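Local structure of CRISPR protein (Archaeoglobus fulgidus, 4MJK) at residues I2-G13 and E154-V165. The protein is probably a Cas5-family component of a type I-A CRISPR Cascade complex, likely helping to assemble it on CRISPR RNA. Residues are numbered along the deposited sequence; the frame is centred on the assembly and turned at random.
Sequences IGYLVDVEFVWG and ESRVAVVDVKKV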
ATOM      1  N   ILE A   2      27.722   4.932 -19.825  1.00 28.73           N
ATOM      2  CA  ILE A   2      26.710   3.944 -20.123  1.00 24.61           C
ATOM      3  C   ILE A   2      25.465   4.262 -19.308  1.00 20.47           C
ATOM      4  O   ILE A   2      25.564   4.673 -18.158  1.00 19.86           O
ATOM      5  CB  ILE A   2      27.214   2.515 -19.845  1.00 28.89           C
ATOM      6  CG1 ILE A   2      26.199   1.490 -20.348  1.00 27.85           C
ATOM      7  CG2 ILE A   2      27.519   2.319 -18.385  1.00 28.03           C
ATOM      8  CD1 ILE A   2      26.099   1.453 -21.879  1.00 31.26           C
ATOM      9  N   GLY A   3      24.304   4.096 -19.931  1.00 20.47           N
ATOM     10  CA  GLY A   3      23.042   4.361 -19.271  1.00 17.93           C
ATOM     11  C   GLY A   3      22.251   3.076 -19.086  1.00 20.07           C
ATOM     12  O   GLY A   3      22.377   2.134 -19.868  1.00 19.62           O
ATOM     13  N   TYR A   4      21.444   3.038 -18.036  1.00 16.03           N
ATOM     14  CA  TYR A   4      20.493   1.957 -17.831  1.00 16.38           C
ATOM     15  C   TYR A   4      19.125   2.565 -17.609  1.00 14.99           C
ATOM     16  O   TYR A   4      18.983   3.480 -16.796  1.00 13.92           O
ATOM     17  CB  TYR A   4      20.869   1.149 -16.593  1.00 19.80           C
ATOM     18  CG  TYR A   4      22.265   0.579 -16.622  1.00 21.51           C
ATOM     19  CD1 TYR A   4      23.357   1.346 -16.253  1.00 21.91           C
ATOM     20  CD2 TYR A   4      22.487  -0.730 -17.025  1.00 25.52           C
ATOM     21  CE1 TYR A   4      24.639   0.825 -16.282  1.00 27.57           C
ATOM     22  CE2 TYR A   4      23.757  -1.262 -17.054  1.00 28.19           C
ATOM     23  CZ  TYR A   4      24.830  -0.484 -16.684  1.00 31.43           C
ATOM     24  OH  TYR A   4      26.101  -1.020 -16.714  1.00 33.93           O
ATOM     25  N   LEU A   5      18.137   2.062 -18.339  1.00 14.27           N
ATOM     26  CA  LEU A   5      16.734   2.366 -18.101  1.00 15.03           C
ATOM     27  C   LEU A   5      16.081   1.155 -17.443  1.00 17.17           C
ATOM     28  O   LEU A   5      16.076   0.051 -18.005  1.00 16.12           O
ATOM     29  CB  LEU A   5      16.033   2.646 -19.415  1.00 16.01           C
ATOM     30  CG  LEU A   5      16.588   3.839 -20.184  1.00 17.07           C
ATOM     31  CD1 LEU A   5      16.042   3.795 -21.590  1.00 19.74           C
ATOM     32  CD2 LEU A   5      16.208   5.142 -19.484  1.00 13.99           C
ATOM     33  N   VAL A   6      15.557   1.353 -16.242  1.00 15.32           N
ATOM     34  CA  VAL A   6      15.002   0.248 -15.470  1.00 12.93           C
ATOM     35  C   VAL A   6      13.548   0.553 -15.107  1.00 14.07           C
ATOM     36  O   VAL A   6      13.265   1.533 -14.397  1.00 13.47           O
ATOM     37  CB  VAL A   6      15.803   0.033 -14.189  1.00 12.39           C
ATOM     38  CG1 VAL A   6      15.343  -1.247 -13.474  1.00 14.19           C
ATOM     39  CG2 VAL A   6      17.322  -0.016 -14.496  1.00 16.65           C
ATOM     40  N   ASP A   7      12.634  -0.273 -15.604  1.00 11.76           N
ATOM     41  CA  ASP A   7      11.213  -0.140 -15.298  1.00 11.30           C
ATOM     42  C   ASP A   7      10.853  -1.044 -14.118  1.00 12.88           C
ATOM     43  O   ASP A   7      11.079  -2.265 -14.141  1.00 12.11           O
ATOM     44  CB  ASP A   7      10.347  -0.506 -16.511  1.00 14.26           C
ATOM     45  CG  ASP A   7      10.353   0.573 -17.595  1.00 21.64           C
ATOM     46  OD1 ASP A   7      11.047   1.603 -17.429  1.00 20.62           O
ATOM     47  OD2 ASP A   7       9.665   0.385 -18.622  1.00 22.23           O
ATOM     48  N   VAL A   8      10.276  -0.446 -13.086  1.00 11.45           N
ATOM     49  CA  VAL A   8      10.023  -1.171 -11.854  1.00 11.11           C
ATOM     50  C   VAL A   8       8.540  -1.102 -11.505  1.00 11.10           C
ATOM     51  O   VAL A   8       7.952  -0.024 -11.440  1.00 11.29           O
ATOM     52  CB  VAL A   8      10.854  -0.602 -10.688  1.00 11.46           C
ATOM     53  CG1 VAL A   8      10.586  -1.402  -9.412  1.00 11.11           C
ATOM     54  CG2 VAL A   8      12.338  -0.642 -11.017  1.00 12.27           C
ATOM     55  N   GLU A   9       7.936  -2.268 -11.318  1.00  9.99           N
ATOM     56  CA  GLU A   9       6.548  -2.370 -10.913  1.00 11.60           C
ATOM     57  C   GLU A   9       6.473  -2.588  -9.403  1.00 11.48           C
ATOM     58  O   GLU A   9       7.154  -3.457  -8.871  1.00 11.31           O
ATOM     59  CB  GLU A   9       5.918  -3.546 -11.664  1.00 16.40           C
ATOM     60  CG  GLU A   9       4.495  -3.869 -11.311  1.00 19.26           C
ATOM     61  CD  GLU A   9       4.004  -5.086 -12.095  1.00 24.54           C
ATOM     62  OE1 GLU A   9       3.734  -6.128 -11.463  1.00 32.84           O
ATOM     63  OE2 GLU A   9       3.920  -4.996 -13.341  1.00 26.87           O
ATOM     64  N   PHE A  10       5.659  -1.798  -8.714  1.00 11.65           N
ATOM     65  CA  PHE A  10       5.542  -1.891  -7.254  1.00 11.78           C
ATOM     66  C   PHE A  10       4.255  -2.628  -6.930  1.00 11.89           C
ATOM     67  O   PHE A  10       3.260  -2.462  -7.629  1.00 14.32           O
ATOM     68  CB  PHE A  10       5.505  -0.484  -6.598  1.00 11.87           C
ATOM     69  CG  PHE A  10       6.845   0.222  -6.582  1.00 10.81           C
ATOM     70  CD1 PHE A  10       7.416   0.680  -7.761  1.00 10.56           C
ATOM     71  CD2 PHE A  10       7.539   0.408  -5.389  1.00 11.57           C
ATOM     72  CE1 PHE A  10       8.645   1.316  -7.749  1.00 11.48           C
ATOM     73  CE2 PHE A  10       8.775   1.033  -5.370  1.00 12.13           C
ATOM     74  CZ  PHE A  10       9.331   1.495  -6.557  1.00 12.58           C
ATOM     75  N   VAL A  11       4.273  -3.441  -5.883  1.00 10.86           N
ATOM     76  CA  VAL A  11       3.047  -4.047  -5.372  1.00 10.42           C
ATOM     77  C   VAL A  11       2.092  -2.974  -4.842  1.00 13.83           C
ATOM     78  O   VAL A  11       0.906  -2.985  -5.188  1.00 11.48           O
ATOM     79  CB  VAL A  11       3.353  -5.099  -4.267  1.00 13.02           C
ATOM     80  CG1 VAL A  11       2.058  -5.659  -3.631  1.00 12.03           C
ATOM     81  CG2 VAL A  11       4.213  -6.236  -4.843  1.00 12.67           C
ATOM     82  N   TRP A  12       2.593  -2.047  -4.012  1.00 11.13           N
ATOM     83  CA  TRP A  12       1.708  -1.058  -3.350  1.00 10.30           C
ATOM     84  C   TRP A  12       2.322   0.324  -3.128  1.00 10.19           C
ATOM     85  O   TRP A  12       1.593   1.299  -2.948  1.00  8.79           O
ATOM     86  CB  TRP A  12       1.258  -1.580  -1.972  1.00 11.05           C
ATOM     87  CG  TRP A  12       2.414  -1.766  -1.025  1.00 10.35           C
ATOM     88  CD1 TRP A  12       3.173  -2.896  -0.858  1.00 12.06           C
ATOM     89  CD2 TRP A  12       2.977  -0.777  -0.153  1.00 12.13           C
ATOM     90  NE1 TRP A  12       4.152  -2.671   0.083  1.00 10.68           N
ATOM     91  CE2 TRP A  12       4.053  -1.379   0.527  1.00 11.44           C
ATOM     92  CE3 TRP A  12       2.660   0.556   0.134  1.00 11.98           C
ATOM     93  CZ2 TRP A  12       4.832  -0.685   1.468  1.00 13.47           C
ATOM     94  CZ3 TRP A  12       3.433   1.239   1.070  1.00 10.25           C
ATOM     95  CH2 TRP A  12       4.503   0.616   1.722  1.00 12.33           C
ATOM     96  N   GLY A  13       3.651   0.411  -3.107  1.00 11.32           N
ATOM     97  CA  GLY A  13       4.315   1.626  -2.650  1.00  9.37           C
ATOM     98  C   GLY A  13       5.606   1.277  -1.943  1.00 10.36           C
ATOM     99  O   GLY A  13       6.171   0.223  -2.203  1.00  8.48           O
ATOM    100  N   GLU A 154       8.954  -4.702   3.299  1.00 16.94           N
ATOM    101  CA  GLU A 154       7.578  -4.726   2.765  1.00 18.58           C
ATOM    102  C   GLU A 154       7.455  -4.053   1.382  1.00 13.90           C
ATOM    103  O   GLU A 154       6.465  -4.244   0.687  1.00 14.49           O
ATOM    104  CB  GLU A 154       6.606  -4.051   3.765  1.00 20.30           C
ATOM    105  CG  GLU A 154       6.502  -2.500   3.602  1.00 25.61           C
ATOM    106  CD  GLU A 154       6.234  -1.720   4.910  1.00 30.87           C
ATOM    107  OE1 GLU A 154       5.213  -2.006   5.596  1.00 30.37           O
ATOM    108  OE2 GLU A 154       7.048  -0.806   5.245  1.00 21.19           O
ATOM    109  N   SER A 155       8.467  -3.281   0.980  1.00 13.19           N
ATOM    110  CA  SER A 155       8.409  -2.491  -0.259  1.00 12.48           C
ATOM    111  C   SER A 155       8.767  -3.334  -1.480  1.00 14.34           C
ATOM    112  O   SER A 155       9.758  -3.072  -2.153  1.00 13.08           O
ATOM    113  CB  SER A 155       9.351  -1.278  -0.171  1.00 13.36           C
ATOM    114  OG  SER A 155       9.099  -0.516   1.002  1.00 14.31           O
ATOM    115  N   ARG A 156       7.944  -4.342  -1.759  1.00 13.40           N
ATOM    116  CA  ARG A 156       8.253  -5.353  -2.758  1.00 14.26           C
ATOM    117  C   ARG A 156       8.056  -4.831  -4.176  1.00 13.30           C
ATOM    118  O   ARG A 156       7.089  -4.122  -4.458  1.00 12.41           O
ATOM    119  CB  ARG A 156       7.376  -6.588  -2.532  1.00 15.29           C
ATOM    120  CG  ARG A 156       7.592  -7.274  -1.190  1.00 19.61           C
ATOM    121  CD  ARG A 156       8.954  -7.986  -1.145  1.00 23.08           C
ATOM    122  NE  ARG A 156       9.075  -8.944  -2.248  1.00 28.64           N
ATOM    123  CZ  ARG A 156      10.060  -9.832  -2.376  1.00 33.30           C
ATOM    124  NH1 ARG A 156      11.024  -9.899  -1.468  1.00 31.71           N
ATOM    125  NH2 ARG A 156      10.077 -10.659  -3.419  1.00 33.42           N
ATOM    126  N   VAL A 157       8.974  -5.180  -5.070  1.00 11.57           N
ATOM    127  CA  VAL A 157       8.827  -4.805  -6.472  1.00 12.91           C
ATOM    128  C   VAL A 157       9.210  -5.957  -7.399  1.00 13.91           C
ATOM    129  O   VAL A 157       9.782  -6.962  -6.959  1.00 13.27           O
ATOM    130  CB  VAL A 157       9.706  -3.582  -6.846  1.00 13.56           C
ATOM    131  CG1 VAL A 157       9.438  -2.412  -5.913  1.00 10.54           C
ATOM    132  CG2 VAL A 157      11.188  -3.955  -6.820  1.00 11.97           C
ATOM    133  N   ALA A 158       8.879  -5.789  -8.678  1.00 11.89           N
ATOM    134  CA  ALA A 158       9.418  -6.611  -9.763  1.00 16.90           C
ATOM    135  C   ALA A 158       9.958  -5.709 -10.879  1.00 12.70           C
ATOM    136  O   ALA A 158       9.260  -4.825 -11.375  1.00 12.49           O
ATOM    137  CB  ALA A 158       8.342  -7.554 -10.327  1.00 17.36           C
ATOM    138  N   VAL A 159      11.195  -5.943 -11.286  1.00 12.50           N
ATOM    139  CA  VAL A 159      11.732  -5.256 -12.451  1.00 13.21           C
ATOM    140  C   VAL A 159      11.112  -5.869 -13.704  1.00 16.03           C
ATOM    141  O   VAL A 159      11.186  -7.089 -13.898  1.00 16.78           O
ATOM    142  CB  VAL A 159      13.268  -5.379 -12.520  1.00 14.80           C
ATOM    143  CG1 VAL A 159      13.797  -4.703 -13.787  1.00 13.02           C
ATOM    144  CG2 VAL A 159      13.917  -4.770 -11.258  1.00 15.27           C
ATOM    145  N   VAL A 160      10.511  -5.039 -14.553  1.00 13.14           N
ATOM    146  CA  VAL A 160       9.814  -5.548 -15.733  1.00 14.93           C
ATOM    147  C   VAL A 160      10.508  -5.210 -17.046  1.00 15.11           C
ATOM    148  O   VAL A 160      10.126  -5.714 -18.088  1.00 16.86           O
ATOM    149  CB  VAL A 160       8.320  -5.109 -15.799  1.00 15.07           C
ATOM    150  CG1 VAL A 160       7.529  -5.683 -14.605  1.00 15.95           C
ATOM    151  CG2 VAL A 160       8.188  -3.584 -15.890  1.00 15.29           C
ATOM    152  N   ASP A 161      11.519  -4.352 -17.004  1.00 15.94           N
ATOM    153  CA  ASP A 161      12.361  -4.144 -18.184  1.00 17.25           C
ATOM    154  C   ASP A 161      13.639  -3.454 -17.769  1.00 18.26           C
ATOM    155  O   ASP A 161      13.640  -2.623 -16.845  1.00 15.08           O
ATOM    156  CB  ASP A 161      11.643  -3.333 -19.268  1.00 15.89           C
ATOM    157  CG  ASP A 161      12.186  -3.601 -20.681  1.00 22.86           C
ATOM    158  OD1 ASP A 161      13.084  -4.456 -20.865  1.00 22.49           O
ATOM    159  OD2 ASP A 161      11.681  -2.967 -21.626  1.00 26.97           O
ATOM    160  N   VAL A 162      14.727  -3.843 -18.429  1.00 15.76           N
ATOM    161  CA  VAL A 162      16.020  -3.220 -18.263  1.00 15.53           C
ATOM    162  C   VAL A 162      16.592  -3.018 -19.655  1.00 22.70           C
ATOM    163  O   VAL A 162      16.533  -3.921 -20.494  1.00 18.91           O
ATOM    164  CB  VAL A 162      17.008  -4.107 -17.477  1.00 18.47           C
ATOM    165  CG1 VAL A 162      18.344  -3.382 -17.301  1.00 20.75           C
ATOM    166  CG2 VAL A 162      16.427  -4.538 -16.113  1.00 18.53           C
ATOM    167  N   LYS A 163      17.143  -1.838 -19.904  1.00 17.59           N
ATOM    168  CA  LYS A 163      17.802  -1.573 -21.176  1.00 20.18           C
ATOM    169  C   LYS A 163      19.108  -0.835 -20.928  1.00 23.23           C
ATOM    170  O   LYS A 163      19.132   0.212 -20.260  1.00 20.20           O
ATOM    171  CB  LYS A 163      16.869  -0.772 -22.086  1.00 25.59           C
ATOM    172  CG  LYS A 163      17.335  -0.609 -23.522  1.00 33.86           C
ATOM    173  CD  LYS A 163      16.341   0.253 -24.307  1.00 35.19           C
ATOM    174  CE  LYS A 163      16.882   0.634 -25.690  1.00 49.08           C
ATOM    175  NZ  LYS A 163      17.159  -0.554 -26.553  1.00 44.99           N
ATOM    176  N   LYS A 164      20.199  -1.399 -21.434  1.00 19.87           N
ATOM    177  CA  LYS A 164      21.492  -0.731 -21.411  1.00 24.06           C
ATOM    178  C   LYS A 164      21.591   0.131 -22.670  1.00 24.11           C
ATOM    179  O   LYS A 164      21.324  -0.343 -23.779  1.00 24.47           O
ATOM    180  CB  LYS A 164      22.622  -1.760 -21.359  1.00 26.55           C
ATOM    181  CG  LYS A 164      23.987  -1.200 -21.005  1.00 28.88           C
ATOM    182  CD  LYS A 164      25.038  -2.309 -20.949  1.00 33.88           C
ATOM    183  CE  LYS A 164      24.692  -3.335 -19.868  1.00 42.75           C
ATOM    184  NZ  LYS A 164      25.596  -4.535 -19.840  1.00 43.00           N
ATOM    185  N   VAL A 165      21.934   1.403 -22.502  1.00 21.46           N
ATOM    186  CA  VAL A 165      21.943   2.335 -23.631  1.00 24.00           C
ATOM    187  C   VAL A 165      23.226   3.150 -23.690  1.00 25.50           C
ATOM    188  O   VAL A 165      23.845   3.427 -22.666  1.00 22.45           O
ATOM    189  CB  VAL A 165      20.758   3.322 -23.572  1.00 25.61           C
ATOM    190  CG1 VAL A 165      19.436   2.597 -23.790  1.00 28.55           C
ATOM    191  CG2 VAL A 165      20.762   4.081 -22.242  1.00 21.64           C
TER
HETATM  192  O   HOH W   1      27.532  -3.553 -18.132  1.00 43.52           O
HETATM  193  O   HOH W   2       5.470  -2.238  -3.014  1.00  9.24           O
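Strands 2-10 and 157-165 pair antiparallel, with Gly-3 N to Val-165 O (2.9 Å) among the backbone bonds at one end. They are the first and fourth strands in the order 66-73, 127-134, 2-10, 157-170, consistent with the ferredoxin-like fold of RAMP proteins. At Asp-7 a classic beta bulge shifts the register by one: Val-160 and Asp-161 both face it. The Asp-7 carboxylate forms a salt bridge with Arg-129 of strand 127-134, on the other flank of strand 2-10.

Lys-164 CB lies 4.2 Å from Gly-3 O. CG is anti to the backbone N (chi1 -166°), which lays it against Ile-2 CD1 and CG1. CD stays by Ile-2. The bend at chi3 (-62°) brings Lys-164 CE to 3.6 Å from Tyr-4 CE2, and NZ donates to a water that also binds Tyr-4 OH.

On the same face, Val-157 CG1 sits over the Phe-10 ring as a CH-pi contact, 3.6 Å from its centroid. Trp-12 NE1 donates to Glu-154 O (2.9 Å); the donor stands above the carbonyl plane, and Glu-154 O lies near the indole plane. Glu-154 CG packs on Trp-12 CZ2 (3.3 Å). With an alanine in place of Trp-12, Glu-154 O would probably lack this donor and a gap open against Trp-12 of the second subunit. The chemistry implies a backbone-held pairing, with an indole that also reaches the dimer partner.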